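Local coordinates for competence damage-inducible protein A (Klebsiella pneumoniae subsp. pneumoniae MGH 78578, PDB 5V01), which is of unknown function but belongs to the CinA family, some of whose members deamidate nicotinamide mononucleotide, at residues 33-38 against 43-48; 58-63 against 101-106; 94-99 against 130-135; 105-110 against 167-172. All coordinates share one frame; numbering follows the deposited sequence.

How the interactions relate
All four contacts pack helices onto one mixed sheet of order 58-64, 33-37, 107-113, 128-135, 138-145, their centres about 9 to 13 Å apart. Helices 43-50 and 150-169 (interactions 1 and 4) lie on one face and helix 89-103 (interactions 2 and 3) on the other, making a three-layer alpha/beta sandwich. Interaction 1 closes before the others open along the chain; interaction 3 crosses both 2 and 4, which share A105 and D106. Interactions 1 and 2 also touch directly, T35 OG1 lying 2.8 Å from Y58 OH. Those two face the second subunit, where strand 58-64 carries the sheet onward, whereas no other chain of the assembly touches the segments of interactions 3 and 4.

Interaction 1 (33-38 against 43-48); sequences LTTAES and NLAAAL
E37, the last residue of strand 33-37, reaches to L44 and A45 in the first turn of helix 43-50. Its CB starts toward the helix, and CG, set beside the backbone N (chi1 -65°), comes within reach of L44 CB. From there the chain runs straight on, so that CD lies 3.4 Å from L44 CB and the carboxylate faces the backbone at the start of the helix. OE1 accepts from L44 N at 2.9 Å and OE2 from A45 N at 3.0 Å, both bonds nearly straight and each met from a little under 40° above the carboxylate plane. T40 OG1, in the connecting loop, is a further partner of OE1.

Behind this polar end the contact turns apolar. T35 CG2 fits between two leucines, 3.7 Å from L44 CD2 and equally far from L48 CD1, while its OG1 is hydrogen-bonded to Y58 OH. L33 CD2 meets L48 CD1 at 3.7 Å, the two side chains crossing at about a right angle. Alternate strand residues thus face the helix, which runs back at 153° to the strand as the middle element of a beta-alpha-beta unit. Glutamate suits its place because first-turn N-H groups lack acceptors within their own helix: one carboxylate supplies two, and strand and helix are pinned together at their shared loop.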
# COMPACT_ATOMS: atom_id res chain seq x y z
N LEU A 33 8.47 -10.60 -4.39
CA LEU A 33 7.20 -10.12 -4.92
C LEU A 33 7.08 -8.62 -4.66
O LEU A 33 7.53 -8.13 -3.63
CB LEU A 33 6.09 -10.85 -4.16
CG LEU A 33 4.64 -10.47 -4.43
CD1 LEU A 33 4.22 -10.79 -5.87
CD2 LEU A 33 3.74 -11.20 -3.44
N THR A 34 6.39 -7.92 -5.56
CA THR A 34 6.04 -6.50 -5.40
C THR A 34 4.62 -6.31 -5.92
O THR A 34 4.10 -7.13 -6.69
CB THR A 34 7.03 -5.60 -6.13
OG1 THR A 34 6.80 -4.26 -5.79
CG2 THR A 34 6.96 -5.74 -7.61
N THR A 35 3.98 -5.24 -5.47
CA THR A 35 2.57 -4.99 -5.79
C THR A 35 2.29 -3.56 -6.16
O THR A 35 2.88 -2.62 -5.59
CB THR A 35 1.65 -5.38 -4.62
OG1 THR A 35 1.97 -4.64 -3.44
CG2 THR A 35 1.69 -6.86 -4.35
N ALA A 36 1.33 -3.39 -7.06
CA ALA A 36 0.81 -2.07 -7.44
C ALA A 36 -0.71 -2.15 -7.42
O ALA A 36 -1.30 -3.01 -8.08
CB ALA A 36 1.30 -1.63 -8.81
N GLU A 37 -1.35 -1.27 -6.67
CA GLU A 37 -2.79 -1.29 -6.45
C GLU A 37 -3.41 0.04 -6.75
O GLU A 37 -2.76 1.09 -6.66
CB GLU A 37 -3.05 -1.59 -4.97
CG GLU A 37 -2.59 -2.96 -4.51
CD GLU A 37 -2.82 -3.15 -3.02
OE1 GLU A 37 -4.00 -3.27 -2.60
OE2 GLU A 37 -1.82 -3.20 -2.29
N SER A 38 -4.69 0.00 -7.07
CA SER A 38 -5.50 1.19 -7.20
C SER A 38 -6.74 1.01 -6.30
O SER A 38 -6.67 1.30 -5.11
CB SER A 38 -5.78 1.44 -8.68
OG SER A 38 -6.52 2.63 -8.88
N ASN A 43 -4.73 -2.89 0.48
CA ASN A 43 -5.10 -4.12 1.19
C ASN A 43 -4.33 -5.35 0.72
O ASN A 43 -4.13 -6.29 1.48
CB ASN A 43 -6.60 -4.36 1.09
CG ASN A 43 -7.38 -3.40 1.93
OD1 ASN A 43 -7.29 -3.46 3.15
ND2 ASN A 43 -8.10 -2.47 1.30
N LEU A 44 -3.87 -5.35 -0.54
CA LEU A 44 -3.01 -6.47 -0.98
C LEU A 44 -1.64 -6.44 -0.31
O LEU A 44 -1.19 -7.44 0.28
CB LEU A 44 -2.90 -6.49 -2.50
CG LEU A 44 -2.05 -7.62 -3.08
CD1 LEU A 44 -2.52 -9.03 -2.70
CD2 LEU A 44 -1.94 -7.52 -4.59
N ALA A 45 -1.01 -5.26 -0.32
CA ALA A 45 0.23 -5.06 0.43
C ALA A 45 -0.01 -5.44 1.90
O ALA A 45 0.85 -6.07 2.51
CB ALA A 45 0.73 -3.61 0.30
N ALA A 46 -1.14 -5.01 2.46
CA ALA A 46 -1.39 -5.22 3.89
C ALA A 46 -1.45 -6.70 4.23
O ALA A 46 -0.95 -7.12 5.26
CB ALA A 46 -2.65 -4.50 4.33
N ALA A 47 -2.04 -7.50 3.35
CA ALA A 47 -2.05 -8.94 3.55
C ALA A 47 -0.64 -9.51 3.58
O ALA A 47 -0.28 -10.34 4.43
CB ALA A 47 -2.88 -9.62 2.48
N LEU A 48 0.16 -9.08 2.61
CA LEU A 48 1.54 -9.56 2.52
C LEU A 48 2.42 -9.12 3.70
O LEU A 48 3.35 -9.85 4.11
CB LEU A 48 2.16 -9.16 1.18
CG LEU A 48 1.45 -9.80 -0.01
CD1 LEU A 48 1.66 -8.99 -1.29
CD2 LEU A 48 1.84 -11.26 -0.19

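Interaction 2 (58-63 against 101-106); sequences YDTGVV and ALAGAD
T60 and A103 meet where helix 89-103 ends above strand 58-64, T60 CB standing 3.9 Å from A103 CB. The threonine's methyl adds a slightly longer contact, CG2 to the same A103 CB at 4.2 Å. OG1 lies beside the backbone N (chi1 -59°), which leaves CG2 anti to that N, and OG1 donates a 2.9 Å hydrogen bond to D59 OD1, nearly along the C-O axis of the acceptor; OD2 of D59 forms a salt bridge with R32. A beta-branched residue is at home in a strand, and here its hydroxyl is satisfied by its neighbour while its carbon atoms go to the helix. Alanine opposite is short enough for the last turn to settle close, the two CA atoms being 6.0 Å apart. In the alpha/beta sandwich this helix covers the sheet face turned away from helix 43-50. Strand 58-64 is an edge strand of the sheet within its chain: G61, V62 and V63 pair antiparallel with a strand of the second subunit. L102 reaches over that margin, its CD2 4.4 Å from V62 CG1 in a loose apolar touch, and it also packs on N72 of the second subunit. Just past A103 the helix stops at G104, whose positive phi is easily adopted by glycine.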
# COMPACT_ATOMS: atom_id res chain seq x y z
N TYR A 58 9.25 -9.80 0.33
CA TYR A 58 8.50 -8.62 -0.12
C TYR A 58 9.05 -7.39 0.54
O TYR A 58 9.30 -7.39 1.76
CB TYR A 58 7.03 -8.76 0.30
CG TYR A 58 6.11 -7.60 -0.08
CD1 TYR A 58 5.89 -6.55 0.78
CD2 TYR A 58 5.44 -7.60 -1.28
CE1 TYR A 58 5.04 -5.51 0.44
CE2 TYR A 58 4.59 -6.60 -1.64
CZ TYR A 58 4.39 -5.54 -0.78
OH TYR A 58 3.51 -4.54 -1.13
N ASP A 59 9.22 -6.33 -0.22
CA ASP A 59 9.49 -5.07 0.45
C ASP A 59 8.91 -3.81 -0.14
O ASP A 59 8.94 -2.83 0.56
CB ASP A 59 10.97 -4.90 0.69
CG ASP A 59 11.77 -4.96 -0.57
OD1 ASP A 59 11.38 -4.28 -1.52
OD2 ASP A 59 12.80 -5.67 -0.60
N THR A 60 8.32 -3.85 -1.35
CA THR A 60 7.78 -2.65 -1.96
C THR A 60 6.37 -2.85 -2.49
O THR A 60 6.11 -3.78 -3.26
CB THR A 60 8.70 -2.21 -3.11
OG1 THR A 60 10.01 -1.94 -2.60
CG2 THR A 60 8.18 -0.95 -3.82
N GLY A 61 5.48 -1.94 -2.11
CA GLY A 61 4.18 -1.82 -2.71
C GLY A 61 3.85 -0.37 -2.97
O GLY A 61 4.30 0.51 -2.24
N VAL A 62 3.03 -0.13 -3.97
CA VAL A 62 2.48 1.18 -4.20
C VAL A 62 0.98 1.16 -4.33
O VAL A 62 0.39 0.14 -4.73
CB VAL A 62 3.10 1.91 -5.41
CG1 VAL A 62 4.62 1.96 -5.28
CG2 VAL A 62 2.71 1.25 -6.74
N VAL A 63 0.37 2.29 -3.99
CA VAL A 63 -1.04 2.56 -4.19
C VAL A 63 -1.10 3.81 -5.05
O VAL A 63 -0.62 4.87 -4.66
CB VAL A 63 -1.76 2.78 -2.85
CG1 VAL A 63 -3.23 3.08 -3.09
CG2 VAL A 63 -1.60 1.56 -2.00
N ALA A 101 10.02 -3.05 -12.26
CA ALA A 101 11.25 -2.29 -12.47
C ALA A 101 11.64 -1.49 -11.22
O ALA A 101 12.81 -1.52 -10.82
CB ALA A 101 11.10 -1.36 -13.66
N LEU A 102 10.69 -0.78 -10.62
CA LEU A 102 10.99 0.02 -9.44
C LEU A 102 11.52 -0.84 -8.30
O LEU A 102 12.52 -0.48 -7.66
CB LEU A 102 9.75 0.78 -9.02
CG LEU A 102 9.85 1.67 -7.76
CD1 LEU A 102 10.89 2.78 -7.90
CD2 LEU A 102 8.51 2.31 -7.41
N ALA A 103 10.84 -1.96 -8.02
CA ALA A 103 11.21 -2.84 -6.90
C ALA A 103 12.39 -3.78 -7.18
O ALA A 103 12.96 -4.33 -6.25
CB ALA A 103 10.00 -3.64 -6.46
N GLY A 104 12.73 -4.01 -8.45
CA GLY A 104 13.77 -5.00 -8.79
C GLY A 104 13.37 -6.41 -8.41
O GLY A 104 14.22 -7.26 -8.13
N ALA A 105 12.06 -6.66 -8.41
CA ALA A 105 11.49 -7.90 -7.94
C ALA A 105 11.45 -8.94 -9.05
O ALA A 105 11.70 -8.65 -10.22
CB ALA A 105 10.08 -7.63 -7.42
N ASP A 106 11.14 -10.17 -8.67
CA ASP A 106 10.94 -11.26 -9.62
C ASP A 106 9.50 -11.35 -10.13
O ASP A 106 9.26 -11.75 -11.29
CB ASP A 106 11.31 -12.58 -8.96
CG ASP A 106 12.73 -12.59 -8.46
OD1 ASP A 106 13.62 -12.74 -9.32
OD2 ASP A 106 12.97 -12.49 -7.23

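Interaction 3 (94-99 against 130-135); sequences EMSSGI and WFAWNF
A132 is the first residue of 130-135 to meet helix 89-103, its CB lying 4.0 Å from S96 CB. Small side chains on both sides let the helix come close: its axis passes 8.2 Å from that of the strand, the two running at 39° to each other. W133 next points to the other face of the sheet, where it packs against helix 150-169, and the alternation brings N134 back to the helix. Its CB is 3.8 Å from S96 CB, and with CG anti to the backbone N (chi1 178°) the amide extends past the serine. There N134 ND2 gives a weak hydrogen bond to S96 OG, long at 3.3 Å though fairly straight (158°). ND2 also donates to a water at 3.1 Å, and that water is hydrogen-bonded to S97 OG at the same distance, so that a second serine joins the amide indirectly. Both serine hydroxyls bond back to Q93 O one turn earlier in the helix.

The other end of the amide looks to the hairpin that joins strands 128-135 and 138-145, where OD1 accepts from G137 N. The roles of the two amide atoms are thereby distinguished: OD1 holds the turn, ND2 serves the helix and its water. A layer of small and polar groups therefore stands between helix and sheet here, and the weak direct bond suggests that close packing and the water share in holding it.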
# COMPACT_ATOMS: atom_id res chain seq x y z
N GLU A 94 1.01 -2.38 -17.88
CA GLU A 94 1.99 -1.32 -17.67
C GLU A 94 2.27 -1.06 -16.18
O GLU A 94 3.41 -0.79 -15.80
CB GLU A 94 1.58 -0.04 -18.40
CG GLU A 94 1.66 -0.19 -19.92
CD GLU A 94 1.34 1.09 -20.66
OE1 GLU A 94 1.35 2.14 -20.05
OE2 GLU A 94 1.11 1.05 -21.88
N MET A 95 1.23 -1.15 -15.35
CA MET A 95 1.43 -1.02 -13.89
C MET A 95 2.39 -2.10 -13.39
O MET A 95 3.30 -1.81 -12.61
CB MET A 95 0.10 -1.15 -13.13
CG MET A 95 -0.81 0.03 -13.25
SD MET A 95 -2.42 -0.21 -12.48
CE MET A 95 -1.99 -0.22 -10.76
N SER A 96 2.18 -3.35 -13.84
CA SER A 96 2.99 -4.46 -13.37
C SER A 96 4.44 -4.28 -13.81
O SER A 96 5.36 -4.53 -13.04
CB SER A 96 2.42 -5.81 -13.82
OG SER A 96 2.66 -6.09 -15.19
N SER A 97 4.65 -3.83 -15.05
CA SER A 97 6.00 -3.58 -15.52
C SER A 97 6.69 -2.46 -14.74
O SER A 97 7.88 -2.57 -14.40
CB SER A 97 6.00 -3.25 -17.02
OG SER A 97 5.52 -4.32 -17.76
N GLY A 98 5.94 -1.39 -14.47
CA GLY A 98 6.51 -0.27 -13.76
C GLY A 98 6.93 -0.63 -12.35
O GLY A 98 8.02 -0.25 -11.91
N ILE A 99 6.09 -1.39 -11.64
CA ILE A 99 6.45 -1.77 -10.27
C ILE A 99 7.52 -2.85 -10.22
O ILE A 99 8.40 -2.83 -9.35
CB ILE A 99 5.19 -2.11 -9.45
CG1 ILE A 99 5.50 -2.13 -7.93
CG2 ILE A 99 4.56 -3.43 -9.85
CD1 ILE A 99 6.11 -0.88 -7.35
N TRP A 130 -9.41 -5.88 -13.14
CA TRP A 130 -8.32 -6.44 -13.92
C TRP A 130 -7.11 -6.76 -13.05
O TRP A 130 -6.76 -5.99 -12.14
CB TRP A 130 -7.90 -5.51 -15.06
CG TRP A 130 -8.73 -5.62 -16.31
CD1 TRP A 130 -9.78 -4.82 -16.69
CD2 TRP A 130 -8.56 -6.59 -17.34
NE1 TRP A 130 -10.28 -5.24 -17.89
CE2 TRP A 130 -9.55 -6.31 -18.33
CE3 TRP A 130 -7.67 -7.64 -17.55
CZ2 TRP A 130 -9.67 -7.07 -19.50
CZ3 TRP A 130 -7.80 -8.40 -18.71
CH2 TRP A 130 -8.78 -8.10 -19.68
N PHE A 131 -6.48 -7.89 -13.35
CA PHE A 131 -5.31 -8.39 -12.67
C PHE A 131 -4.21 -8.63 -13.66
O PHE A 131 -4.50 -9.11 -14.78
CB PHE A 131 -5.63 -9.74 -12.01
CG PHE A 131 -6.69 -9.67 -10.94
CD1 PHE A 131 -8.02 -9.69 -11.28
CD2 PHE A 131 -6.33 -9.54 -9.59
CE1 PHE A 131 -9.00 -9.59 -10.31
CE2 PHE A 131 -7.31 -9.44 -8.62
CZ PHE A 131 -8.64 -9.48 -8.96
N ALA A 132 -2.97 -8.37 -13.26
CA ALA A 132 -1.77 -8.81 -13.98
C ALA A 132 -0.81 -9.48 -13.02
O ALA A 132 -0.58 -8.96 -11.92
CB ALA A 132 -1.09 -7.64 -14.65
N TRP A 133 -0.26 -10.62 -13.42
CA TRP A 133 0.81 -11.29 -12.69
C TRP A 133 1.98 -11.35 -13.67
O TRP A 133 1.86 -11.95 -14.75
CB TRP A 133 0.41 -12.70 -12.23
CG TRP A 133 -0.79 -12.77 -11.38
CD1 TRP A 133 -0.83 -12.91 -10.00
CD2 TRP A 133 -2.15 -12.80 -11.82
NE1 TRP A 133 -2.12 -13.00 -9.58
CE2 TRP A 133 -2.96 -12.92 -10.66
CE3 TRP A 133 -2.78 -12.77 -13.07
CZ2 TRP A 133 -4.35 -12.98 -10.72
CZ3 TRP A 133 -4.16 -12.83 -13.12
CH2 TRP A 133 -4.93 -12.95 -11.97
N ASN A 134 3.07 -10.69 -13.32
CA ASN A 134 4.23 -10.50 -14.17
C ASN A 134 5.40 -11.23 -13.51
O ASN A 134 5.86 -10.82 -12.46
CB ASN A 134 4.44 -9.00 -14.37
CG ASN A 134 5.65 -8.66 -15.20
OD1 ASN A 134 6.56 -9.47 -15.39
ND2 ASN A 134 5.69 -7.41 -15.66
N PHE A 135 5.83 -12.34 -14.12
CA PHE A 135 6.96 -13.13 -13.63
C PHE A 135 8.13 -12.81 -14.55
O PHE A 135 8.19 -13.29 -15.68
CB PHE A 135 6.61 -14.64 -13.66
CG PHE A 135 7.76 -15.55 -13.31
CD1 PHE A 135 8.47 -15.42 -12.14
CD2 PHE A 135 8.09 -16.60 -14.15
CE1 PHE A 135 9.53 -16.26 -11.82
CE2 PHE A 135 9.14 -17.45 -13.85
CZ PHE A 135 9.88 -17.26 -12.70
O HOH W 1 7.99 -6.17 -17.35

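Interaction 4 (105-110 against 167-172); sequences ADIAIA and EKLAHW
This is a small apolar contact at one end of the sheet, where I107 opens the central strand 107-113 and meets the residues with which helix 150-169 and its C-terminal tail close the chain. One methyl does most of the work. I107 CD1 lies 3.8 Å from L169 CD2 and 3.7 Å from W172 CZ3, approaching the indole obliquely. CG1 stands beside the backbone N (chi1 -61°), which sends CD1 out to meet both partners, and CG1 itself comes to 4.1 Å from W172 CZ3. L169 starts off to one side and bends its tip inward, placing CD2 in the plane of the indole at its edge.

The ring is held from several sides. K168 CB sits 3.5 Å above one face, toward the rim, F135 stacks with the ring, and W31 packs on I107, L169 and W172 alike. Helix-like turns carry the backbone on to W172, K168 O taking the N-H groups of both H171 and W172. H171 adds a side-chain bond: ND1 donates to E167 O at 3.0 Å, from the opposite face of that carbonyl to A170 N.

No hydrogen bond links the two segments. Their attraction is dispersive and hydrophobic, suited to a beta-branched isoleucine, whose outer methyl can reach two partners at once, against a broad indole, while polar bonds within 167-172 probably contribute, with the stack on F135, to the course of the tail.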
# COMPACT_ATOMS: atom_id res chain seq x y z
N ALA A 105 12.06 -6.66 -8.41
CA ALA A 105 11.49 -7.90 -7.94
C ALA A 105 11.45 -8.94 -9.05
O ALA A 105 11.70 -8.65 -10.22
CB ALA A 105 10.08 -7.63 -7.42
N ASP A 106 11.14 -10.17 -8.67
CA ASP A 106 10.94 -11.26 -9.62
C ASP A 106 9.50 -11.35 -10.13
O ASP A 106 9.26 -11.75 -11.29
CB ASP A 106 11.31 -12.58 -8.96
CG ASP A 106 12.73 -12.59 -8.46
OD1 ASP A 106 13.62 -12.74 -9.32
OD2 ASP A 106 12.97 -12.49 -7.23
N ILE A 107 8.54 -11.03 -9.26
CA ILE A 107 7.13 -11.12 -9.57
C ILE A 107 6.44 -9.84 -9.15
O ILE A 107 6.67 -9.34 -8.05
CB ILE A 107 6.45 -12.31 -8.86
CG1 ILE A 107 7.10 -13.63 -9.31
CG2 ILE A 107 4.95 -12.33 -9.13
CD1 ILE A 107 6.95 -14.77 -8.33
N ALA A 108 5.58 -9.32 -10.03
CA ALA A 108 4.75 -8.14 -9.75
C ALA A 108 3.29 -8.50 -9.97
O ALA A 108 2.94 -9.16 -10.94
CB ALA A 108 5.15 -6.95 -10.64
N ILE A 109 2.45 -8.08 -9.04
CA ILE A 109 1.00 -8.10 -9.23
C ILE A 109 0.51 -6.68 -9.33
O ILE A 109 0.86 -5.85 -8.48
CB ILE A 109 0.27 -8.83 -8.09
CG1 ILE A 109 0.77 -10.27 -7.99
CG2 ILE A 109 -1.22 -8.75 -8.31
CD1 ILE A 109 0.23 -11.05 -6.83
N ALA A 110 -0.30 -6.42 -10.36
CA ALA A 110 -1.07 -5.18 -10.45
C ALA A 110 -2.55 -5.49 -10.47
O ALA A 110 -2.96 -6.45 -11.09
CB ALA A 110 -0.68 -4.37 -11.68
N GLU A 167 -1.30 -20.58 -7.02
CA GLU A 167 -1.37 -21.53 -8.12
C GLU A 167 -0.21 -21.37 -9.08
O GLU A 167 0.45 -22.35 -9.45
CB GLU A 167 -2.73 -21.44 -8.82
CG GLU A 167 -3.08 -22.57 -9.78
CD GLU A 167 -2.38 -22.52 -11.11
OE1 GLU A 167 -1.83 -21.47 -11.51
OE2 GLU A 167 -2.37 -23.58 -11.76
N LYS A 168 0.06 -20.13 -9.47
CA LYS A 168 1.14 -19.87 -10.41
C LYS A 168 2.51 -20.25 -9.88
O LYS A 168 3.33 -20.79 -10.62
CB LYS A 168 1.12 -18.43 -10.91
CG LYS A 168 -0.11 -18.14 -11.77
CD LYS A 168 -0.32 -16.66 -12.05
CE LYS A 168 -1.75 -16.33 -12.49
NZ LYS A 168 -2.11 -17.05 -13.72
N LEU A 169 2.73 -20.04 -8.58
CA LEU A 169 4.00 -20.39 -7.96
C LEU A 169 4.29 -21.88 -8.01
O LEU A 169 5.45 -22.25 -8.01
CB LEU A 169 4.06 -19.90 -6.51
CG LEU A 169 4.27 -18.38 -6.38
CD1 LEU A 169 3.93 -17.88 -4.98
CD2 LEU A 169 5.68 -18.00 -6.77
N ALA A 170 3.25 -22.70 -8.09
CA ALA A 170 3.41 -24.15 -8.16
C ALA A 170 3.89 -24.63 -9.55
O ALA A 170 4.19 -25.81 -9.71
CB ALA A 170 2.12 -24.83 -7.76
N HIS A 171 3.98 -23.71 -10.53
CA HIS A 171 4.35 -24.08 -11.89
C HIS A 171 5.43 -23.25 -12.54
O HIS A 171 6.01 -23.67 -13.53
CB HIS A 171 3.09 -24.07 -12.76
CG HIS A 171 2.06 -25.00 -12.23
ND1 HIS A 171 1.09 -24.67 -11.32
CD2 HIS A 171 1.96 -26.34 -12.39
CE1 HIS A 171 0.40 -25.75 -10.99
NE2 HIS A 171 0.91 -26.78 -11.62
N TRP A 172 5.69 -22.04 -12.03
CA TRP A 172 6.66 -21.17 -12.67
C TRP A 172 8.07 -21.69 -12.53
O TRP A 172 8.44 -22.24 -11.49
CB TRP A 172 6.60 -19.77 -12.06
CG TRP A 172 5.62 -18.85 -12.66
CD1 TRP A 172 5.23 -18.77 -13.95
CD2 TRP A 172 4.96 -17.81 -11.97
NE1 TRP A 172 4.35 -17.71 -14.12
CE2 TRP A 172 4.17 -17.11 -12.90
CE3 TRP A 172 4.96 -17.38 -10.64
CZ2 TRP A 172 3.37 -16.01 -12.54
CZ3 TRP A 172 4.17 -16.31 -10.28
CH2 TRP A 172 3.40 -15.63 -11.23